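Local coordinates for neutral ceramidase (Pseudomonas aeruginosa, PDB 2ZWS), which hydrolyses the N-acyl linkage of ceramides to sphingosine and free fatty acid, and also runs the reverse synthesis, as a secreted zinc enzyme, at residues Val540-Asp552 with Ile615-Ile629. Sequence-based numbering, arbitrary orientation. Where two conformers were deposited one is given.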
ATOM      1  N   VAL A 540     -18.137  20.864  10.451  1.00 17.61           N
ATOM      2  CA  VAL A 540     -17.846  21.295  11.831  1.00 17.44           C
ATOM      3  C   VAL A 540     -16.318  21.323  12.004  1.00 16.63           C
ATOM      4  O   VAL A 540     -15.653  20.325  11.706  1.00 17.15           O
ATOM      5  CB  VAL A 540     -18.453  20.304  12.870  1.00 17.41           C
ATOM      6  CG1 VAL A 540     -18.165  20.746  14.325  1.00 16.79           C
ATOM      7  CG2 VAL A 540     -19.950  20.143  12.649  1.00 18.75           C
ATOM      8  N   THR A 541     -15.767  22.454  12.454  1.00 16.11           N
ATOM      9  CA  THR A 541     -14.325  22.532  12.745  0.50 16.19           C
ATOM     10  C   THR A 541     -14.108  23.007  14.176  1.00 15.59           C
ATOM     11  O   THR A 541     -14.654  24.035  14.619  1.00 16.62           O
ATOM     12  CB  THR A 541     -13.504  23.394  11.720  0.50 16.66           C
ATOM     13  OG1 THR A 541     -12.087  23.292  11.981  0.50 17.38           O
ATOM     14  CG2 THR A 541     -13.893  24.833  11.787  0.50 17.27           C
ATOM     15  N   VAL A 542     -13.333  22.213  14.903  1.00 14.47           N
ATOM     16  CA  VAL A 542     -12.971  22.523  16.277  1.00 14.46           C
ATOM     17  C   VAL A 542     -11.463  22.352  16.464  1.00 13.72           C
ATOM     18  O   VAL A 542     -10.773  21.839  15.570  1.00 15.05           O
ATOM     19  CB  VAL A 542     -13.724  21.617  17.284  1.00 14.27           C
ATOM     20  CG1 VAL A 542     -15.255  21.761  17.127  1.00 16.58           C
ATOM     21  CG2 VAL A 542     -13.275  20.145  17.158  1.00 15.50           C
ATOM     22  N   ALA A 543     -10.943  22.760  17.625  1.00 14.47           N
ATOM     23  CA  ALA A 543      -9.492  22.680  17.820  1.00 14.45           C
ATOM     24  C   ALA A 543      -9.162  22.616  19.290  1.00 14.96           C
ATOM     25  O   ALA A 543      -9.866  23.241  20.099  1.00 15.14           O
ATOM     26  CB  ALA A 543      -8.770  23.866  17.173  1.00 14.40           C
ATOM     27  N   PHE A 544      -8.072  21.913  19.605  1.00 14.43           N
ATOM     28  CA  PHE A 544      -7.638  21.644  20.995  1.00 14.96           C
ATOM     29  C   PHE A 544      -6.141  21.887  21.154  1.00 15.31           C
ATOM     30  O   PHE A 544      -5.376  21.685  20.212  1.00 15.92           O
ATOM     31  CB  PHE A 544      -7.815  20.165  21.325  1.00 14.71           C
ATOM     32  CG  PHE A 544      -9.233  19.672  21.276  1.00 14.78           C
ATOM     33  CD1 PHE A 544      -9.992  19.548  22.440  1.00 17.00           C
ATOM     34  CD2 PHE A 544      -9.804  19.319  20.052  1.00 17.76           C
ATOM     35  CE1 PHE A 544     -11.280  19.060  22.377  1.00 17.15           C
ATOM     36  CE2 PHE A 544     -11.107  18.855  19.988  1.00 16.80           C
ATOM     37  CZ  PHE A 544     -11.846  18.709  21.164  1.00 17.08           C
ATOM     38  N   VAL A 545      -5.719  22.299  22.357  1.00 14.99           N
ATOM     39  CA  VAL A 545      -4.294  22.300  22.742  1.00 15.51           C
ATOM     40  C   VAL A 545      -3.869  20.836  22.787  1.00 15.29           C
ATOM     41  O   VAL A 545      -4.548  20.023  23.411  1.00 15.51           O
ATOM     42  CB  VAL A 545      -4.121  22.934  24.152  1.00 15.12           C
ATOM     43  CG1 VAL A 545      -2.694  22.845  24.616  1.00 17.57           C
ATOM     44  CG2 VAL A 545      -4.600  24.382  24.153  1.00 16.12           C
ATOM     45  N   THR A 546      -2.766  20.481  22.131  1.00 14.86           N
ATOM     46  CA  THR A 546      -2.385  19.071  22.044  0.50 16.03           C
ATOM     47  C   THR A 546      -0.902  18.834  22.298  1.00 15.63           C
ATOM     48  O   THR A 546      -0.164  19.759  22.676  1.00 15.63           O
ATOM     49  CB  THR A 546      -2.760  18.480  20.670  0.50 16.29           C
ATOM     50  OG1 THR A 546      -4.029  18.979  20.267  0.50 19.39           O
ATOM     51  CG2 THR A 546      -2.840  16.976  20.765  0.50 15.92           C
ATOM     52  N   GLY A 547      -0.471  17.580  22.111  1.00 15.62           N
ATOM     53  CA  GLY A 547       0.945  17.216  22.071  1.00 15.77           C
ATOM     54  C   GLY A 547       1.238  16.474  20.765  1.00 16.12           C
ATOM     55  O   GLY A 547       0.331  16.077  20.019  1.00 16.75           O
ATOM     56  N   HIS A 548       2.518  16.285  20.495  1.00 16.38           N
ATOM     57  CA  HIS A 548       2.987  15.726  19.230  1.00 15.94           C
ATOM     58  C   HIS A 548       2.509  14.278  18.966  1.00 15.64           C
ATOM     59  O   HIS A 548       2.729  13.406  19.793  1.00 16.18           O
ATOM     60  CB  HIS A 548       4.504  15.735  19.240  1.00 15.94           C
ATOM     61  CG  HIS A 548       5.108  15.810  17.878  1.00 15.48           C
ATOM     62  ND1 HIS A 548       4.858  14.873  16.892  1.00 15.98           N
ATOM     63  CD2 HIS A 548       5.934  16.728  17.322  1.00 16.03           C
ATOM     64  CE1 HIS A 548       5.524  15.207  15.800  1.00 17.27           C
ATOM     65  NE2 HIS A 548       6.180  16.331  16.032  1.00 17.34           N
ATOM     66  N   PRO A 549       1.870  14.017  17.803  1.00 14.80           N
ATOM     67  CA  PRO A 549       1.424  12.639  17.516  1.00 15.21           C
ATOM     68  C   PRO A 549       2.573  11.626  17.376  1.00 15.25           C
ATOM     69  O   PRO A 549       2.306  10.420  17.436  1.00 14.85           O
ATOM     70  CB  PRO A 549       0.633  12.782  16.190  1.00 14.99           C
ATOM     71  CG  PRO A 549       1.065  14.013  15.610  1.00 15.14           C
ATOM     72  CD  PRO A 549       1.486  14.946  16.720  1.00 15.43           C
ATOM     73  N   LYS A 550       3.827  12.084  17.189  1.00 15.45           N
ATOM     74  CA  LYS A 550       4.971  11.127  17.210  1.00 15.65           C
ATOM     75  C   LYS A 550       5.096  10.434  18.563  1.00 16.40           C
ATOM     76  O   LYS A 550       5.705   9.361  18.658  1.00 18.03           O
ATOM     77  CB  LYS A 550       6.324  11.782  16.899  1.00 16.48           C
ATOM     78  CG  LYS A 550       6.640  11.935  15.437  1.00 16.74           C
ATOM     79  CD  LYS A 550       7.992  12.668  15.227  1.00 16.52           C
ATOM     80  CE  LYS A 550       8.318  12.663  13.757  1.00 16.64           C
ATOM     81  NZ  LYS A 550       9.600  13.345  13.471  1.00 15.24           N
ATOM     82  N   ASN A 551       4.526  11.034  19.601  1.00 16.51           N
ATOM     83  CA  ASN A 551       4.617  10.438  20.947  1.00 16.86           C
ATOM     84  C   ASN A 551       3.885   9.094  21.067  1.00 16.71           C
ATOM     85  O   ASN A 551       4.311   8.234  21.825  1.00 18.02           O
ATOM     86  CB  ASN A 551       4.049  11.378  22.006  1.00 16.90           C
ATOM     87  CG  ASN A 551       4.904  12.602  22.232  1.00 15.46           C
ATOM     88  OD1 ASN A 551       6.154  12.556  22.191  1.00 17.37           O
ATOM     89  ND2 ASN A 551       4.239  13.721  22.454  1.00 16.85           N
ATOM     90  N   ASP A 552       2.790   8.926  20.321  1.00 16.69           N
ATOM     91  CA  ASP A 552       1.996   7.695  20.356  1.00 15.85           C
ATOM     92  C   ASP A 552       1.161   7.651  19.071  1.00 14.61           C
ATOM     93  O   ASP A 552       0.409   8.577  18.791  1.00 14.81           O
ATOM     94  CB  ASP A 552       1.111   7.652  21.604  1.00 17.30           C
ATOM     95  CG  ASP A 552       0.531   6.272  21.878  1.00 19.98           C
ATOM     96  OD1 ASP A 552      -0.044   5.642  20.959  1.00 18.89           O
ATOM     97  OD2 ASP A 552       0.669   5.795  23.032  1.00 23.23           O
ATOM     98  N   ILE A 615     -17.416  16.689  20.092  1.00 18.91           N
ATOM     99  CA  ILE A 615     -16.189  16.084  19.577  1.00 18.31           C
ATOM    100  C   ILE A 615     -15.185  15.910  20.719  1.00 17.89           C
ATOM    101  O   ILE A 615     -14.960  16.833  21.509  1.00 17.66           O
ATOM    102  CB  ILE A 615     -15.612  16.920  18.392  1.00 17.71           C
ATOM    103  CG1 ILE A 615     -16.543  16.817  17.169  1.00 18.50           C
ATOM    104  CG2 ILE A 615     -14.176  16.474  18.034  1.00 17.80           C
ATOM    105  CD1 ILE A 615     -16.226  17.776  16.032  1.00 19.97           C
ATOM    106  N   ARG A 616     -14.629  14.707  20.835  1.00 17.54           N
ATOM    107  CA  ARG A 616     -13.591  14.409  21.802  1.00 17.78           C
ATOM    108  C   ARG A 616     -12.234  14.234  21.105  1.00 16.69           C
ATOM    109  O   ARG A 616     -12.140  13.595  20.034  1.00 16.39           O
ATOM    110  CB  ARG A 616     -13.962  13.148  22.589  1.00 18.57           C
ATOM    111  CG  ARG A 616     -13.038  12.798  23.714  1.00 21.76           C
ATOM    112  CD  ARG A 616     -13.694  11.814  24.672  1.00 24.74           C
ATOM    113  NE  ARG A 616     -12.747  11.411  25.709  1.00 25.27           N
ATOM    114  CZ  ARG A 616     -13.040  10.597  26.715  1.00 26.92           C
ATOM    115  NH1 ARG A 616     -12.109  10.286  27.604  1.00 27.42           N
ATOM    116  NH2 ARG A 616     -14.260  10.081  26.811  1.00 28.12           N
ATOM    117  N   HIS A 617     -11.191  14.779  21.721  1.00 16.76           N
ATOM    118  CA  HIS A 617      -9.828  14.623  21.245  1.00 16.19           C
ATOM    119  C   HIS A 617      -8.999  13.796  22.223  1.00 16.44           C
ATOM    120  O   HIS A 617      -9.101  13.976  23.432  1.00 16.35           O
ATOM    121  CB  HIS A 617      -9.166  15.996  21.019  1.00 15.89           C
ATOM    122  CG  HIS A 617      -7.688  15.941  20.793  1.00 16.53           C
ATOM    123  ND1 HIS A 617      -7.106  15.178  19.794  1.00 13.35           N
ATOM    124  CD2 HIS A 617      -6.675  16.616  21.392  1.00 15.49           C
ATOM    125  CE1 HIS A 617      -5.795  15.358  19.825  1.00 16.54           C
ATOM    126  NE2 HIS A 617      -5.511  16.213  20.792  1.00 16.89           N
ATOM    127  N   TYR A 618      -8.209  12.871  21.687  1.00 16.31           N
ATOM    128  CA  TYR A 618      -7.224  12.106  22.455  1.00 16.08           C
ATOM    129  C   TYR A 618      -5.851  12.353  21.852  1.00 15.66           C
ATOM    130  O   TYR A 618      -5.712  12.286  20.630  1.00 15.98           O
ATOM    131  CB  TYR A 618      -7.516  10.610  22.349  1.00 17.09           C
ATOM    132  CG  TYR A 618      -8.869  10.148  22.797  1.00 17.87           C
ATOM    133  CD1 TYR A 618      -9.031   9.597  24.065  1.00 18.49           C
ATOM    134  CD2 TYR A 618      -9.982  10.215  21.963  1.00 17.15           C
ATOM    135  CE1 TYR A 618     -10.266   9.133  24.485  1.00 20.66           C
ATOM    136  CE2 TYR A 618     -11.226   9.755  22.369  1.00 19.18           C
ATOM    137  CZ  TYR A 618     -11.357   9.221  23.647  1.00 19.61           C
ATOM    138  OH  TYR A 618     -12.580   8.740  24.087  1.00 20.99           O
ATOM    139  N   GLY A 619      -4.849  12.628  22.684  1.00 14.35           N
ATOM    140  CA  GLY A 619      -3.471  12.838  22.234  1.00 15.31           C
ATOM    141  C   GLY A 619      -2.479  12.417  23.311  1.00 14.67           C
ATOM    142  O   GLY A 619      -2.868  11.802  24.310  1.00 17.11           O
ATOM    143  N   ASN A 620      -1.209  12.742  23.112  1.00 15.70           N
ATOM    144  CA  ASN A 620      -0.152  12.372  24.052  1.00 15.13           C
ATOM    145  C   ASN A 620       0.881  13.471  24.084  1.00 15.96           C
ATOM    146  O   ASN A 620       1.175  14.085  23.048  1.00 16.31           O
ATOM    147  CB  ASN A 620       0.499  11.023  23.659  1.00 15.53           C
ATOM    148  CG  ASN A 620      -0.506   9.885  23.613  1.00 15.09           C
ATOM    149  OD1 ASN A 620      -1.224   9.734  22.618  1.00 17.19           O
ATOM    150  ND2 ASN A 620      -0.594   9.089  24.704  1.00 15.69           N
ATOM    151  N   ALA A 621       1.425  13.731  25.270  1.00 16.39           N
ATOM    152  CA  ALA A 621       2.417  14.789  25.440  1.00 17.05           C
ATOM    153  C   ALA A 621       3.691  14.291  26.122  1.00 16.86           C
ATOM    154  O   ALA A 621       3.624  13.397  26.960  1.00 19.14           O
ATOM    155  CB  ALA A 621       1.816  15.942  26.229  1.00 17.78           C
ATOM    156  N   LYS A 622       4.841  14.863  25.758  1.00 17.21           N
ATOM    157  CA  LYS A 622       6.147  14.457  26.313  1.00 17.43           C
ATOM    158  C   LYS A 622       6.713  15.541  27.260  1.00 17.99           C
ATOM    159  O   LYS A 622       6.767  16.729  26.898  1.00 18.23           O
ATOM    160  CB  LYS A 622       7.155  14.217  25.181  1.00 17.15           C
ATOM    161  CG  LYS A 622       8.535  13.679  25.642  1.00 17.15           C
ATOM    162  CD  LYS A 622       9.509  13.649  24.462  1.00 18.09           C
ATOM    163  CE  LYS A 622      10.893  13.225  24.897  1.00 20.81           C
ATOM    164  NZ  LYS A 622      11.761  12.909  23.710  1.00 22.14           N
ATOM    165  N   ASN A 623       7.134  15.127  28.461  1.00 18.14           N
ATOM    166  CA  ASN A 623       7.774  16.043  29.437  1.00 19.55           C
ATOM    167  C   ASN A 623       9.270  16.187  29.131  1.00 20.01           C
ATOM    168  O   ASN A 623       9.963  15.178  28.997  1.00 19.61           O
ATOM    169  CB  ASN A 623       7.593  15.464  30.836  1.00 19.96           C
ATOM    170  CG  ASN A 623       8.087  16.405  31.954  1.00 20.92           C
ATOM    171  OD1 ASN A 623       9.296  16.582  32.173  1.00 20.29           O
ATOM    172  ND2 ASN A 623       7.139  16.978  32.682  1.00 23.02           N
ATOM    173  N   PHE A 624       9.777  17.419  29.014  1.00 21.34           N
ATOM    174  CA  PHE A 624      11.186  17.623  28.626  1.00 22.56           C
ATOM    175  C   PHE A 624      12.166  17.015  29.621  1.00 23.47           C
ATOM    176  O   PHE A 624      13.183  16.393  29.249  1.00 23.91           O
ATOM    177  CB  PHE A 624      11.498  19.121  28.495  1.00 23.29           C
ATOM    178  CG  PHE A 624      12.948  19.424  28.147  1.00 24.33           C
ATOM    179  CD1 PHE A 624      13.445  19.198  26.863  1.00 26.01           C
ATOM    180  CD2 PHE A 624      13.801  19.962  29.100  1.00 26.38           C
ATOM    181  CE1 PHE A 624      14.783  19.497  26.543  1.00 27.01           C
ATOM    182  CE2 PHE A 624      15.134  20.252  28.800  1.00 27.39           C
ATOM    183  CZ  PHE A 624      15.628  20.026  27.519  1.00 26.39           C
ATOM    184  N   TRP A 625      11.820  17.168  30.887  1.00 23.57           N
ATOM    185  CA  TRP A 625      12.704  16.856  32.022  0.50 24.42           C
ATOM    186  C   TRP A 625      12.805  15.361  32.304  1.00 24.27           C
ATOM    187  O   TRP A 625      13.892  14.818  32.583  1.00 24.78           O
ATOM    188  CB  TRP A 625      12.199  17.576  33.284  0.50 25.27           C
ATOM    189  CG  TRP A 625      12.195  19.078  33.152  0.50 27.79           C
ATOM    190  CD1 TRP A 625      13.226  19.930  33.450  0.50 25.72           C
ATOM    191  CD2 TRP A 625      11.121  19.905  32.664  0.50 26.48           C
ATOM    192  NE1 TRP A 625      12.858  21.231  33.188  0.50 23.89           N
ATOM    193  CE2 TRP A 625      11.575  21.245  32.704  0.50 32.11           C
ATOM    194  CE3 TRP A 625       9.824  19.645  32.199  0.50 25.68           C
ATOM    195  CZ2 TRP A 625      10.778  22.321  32.299  0.50 26.14           C
ATOM    196  CZ3 TRP A 625       9.026  20.721  31.797  0.50 30.79           C
ATOM    197  CH2 TRP A 625       9.510  22.041  31.854  0.50 26.89           C
ATOM    198  N   THR A 626      11.650  14.698  32.267  1.00 23.21           N
ATOM    199  CA  THR A 626      11.574  13.282  32.614  1.00 22.57           C
ATOM    200  C   THR A 626      11.548  12.381  31.376  1.00 21.74           C
ATOM    201  O   THR A 626      11.828  11.186  31.465  1.00 21.06           O
ATOM    202  CB  THR A 626      10.322  12.987  33.451  1.00 22.57           C
ATOM    203  OG1 THR A 626       9.153  13.122  32.627  1.00 23.13           O
ATOM    204  CG2 THR A 626      10.233  13.929  34.652  1.00 23.82           C
ATOM    205  N   GLN A 627      11.202  12.993  30.238  1.00 21.63           N
ATOM    206  CA  GLN A 627      10.950  12.298  28.971  0.50 20.97           C
ATOM    207  C   GLN A 627       9.710  11.391  29.002  1.00 21.77           C
ATOM    208  O   GLN A 627       9.460  10.619  28.058  1.00 21.90           O
ATOM    209  CB  GLN A 627      12.213  11.572  28.469  0.50 21.34           C
ATOM    210  CG  GLN A 627      13.360  12.526  28.160  0.50 19.37           C
ATOM    211  CD  GLN A 627      14.693  11.825  27.976  0.50 19.31           C
ATOM    212  OE1 GLN A 627      14.755  10.608  27.903  0.50 18.53           O
ATOM    213  NE2 GLN A 627      15.768  12.604  27.900  0.50 16.67           N
ATOM    214  N   LYS A 628       8.917  11.494  30.075  1.00 21.34           N
ATOM    215  CA  LYS A 628       7.688  10.695  30.191  0.70 21.21           C
ATOM    216  C   LYS A 628       6.647  11.155  29.182  1.00 20.58           C
ATOM    217  O   LYS A 628       6.467  12.352  28.964  1.00 20.22           O
ATOM    218  CB  LYS A 628       7.100  10.779  31.600  0.70 22.10           C
ATOM    219  CG  LYS A 628       5.678  10.208  31.792  0.70 24.29           C
ATOM    220  CD  LYS A 628       5.558   8.717  31.548  0.70 26.98           C
ATOM    221  CE  LYS A 628       4.139   8.252  31.825  0.70 29.02           C
ATOM    222  NZ  LYS A 628       3.730   7.140  30.911  0.70 29.40           N
ATOM    223  N   ILE A 629       5.949  10.185  28.583  1.00 20.30           N
ATOM    224  CA  ILE A 629       4.870  10.471  27.641  1.00 20.17           C
ATOM    225  C   ILE A 629       3.558  10.135  28.362  1.00 20.08           C
ATOM    226  O   ILE A 629       3.425   9.042  28.914  1.00 21.85           O
ATOM    227  CB  ILE A 629       5.045   9.676  26.322  1.00 20.04           C
ATOM    228  CG1 ILE A 629       6.301  10.180  25.563  1.00 21.69           C
ATOM    229  CG2 ILE A 629       3.743   9.781  25.467  1.00 19.68           C
ATOM    230  CD1 ILE A 629       6.898   9.164  24.631  1.00 24.12           C
TER
HETATM  231  O   HOH W   1      -0.773  13.534  20.333  1.00 14.71           O
HETATM  232  O   HOH W   2      -0.159  10.820  20.336  1.00 16.83           O
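F544 lays its ring flat beneath the CB of H617, which sits over the ring centre 3.5 Å from the centroid in a CH-pi contact. The F544 ring edge meets the backbone, CZ lying 3.7 Å from I615 O near the ring plane. With CG anti to the backbone N (chi1 168°), H617 carries its imidazole past F544, so that CD2 comes to lie 3.7 Å from F544 CB. H617 ND1 donates outside the contact, to F559 O. Toward the start of the two segments, I615 spreads its two branches over valines: CD1 meets V540 CG1 at 3.9 Å, and CG2 meets V542 CG2. Past the strand residues 540-545 the two backbones close in, G547 CA coming within 3.3 Å of N620 O, still in strand 615-622. That carbonyl also receives N551 ND2 at 3.1 Å, nearly straight (163°) but from above the carbonyl plane; the same amide nitrogen bonds D515. N551 CB rests against I629 CG2, while D552 CB covers the N620 amide, whose OD1 is held by R554 and a water shared with D552 O. Strands 539-545 and 611-622 belong to different sheets, and the axes of their segments approach to 8.5 Å at 36°: the face-to-face packing of a beta-sandwich, here the C-terminal domain of neutral ceramidase.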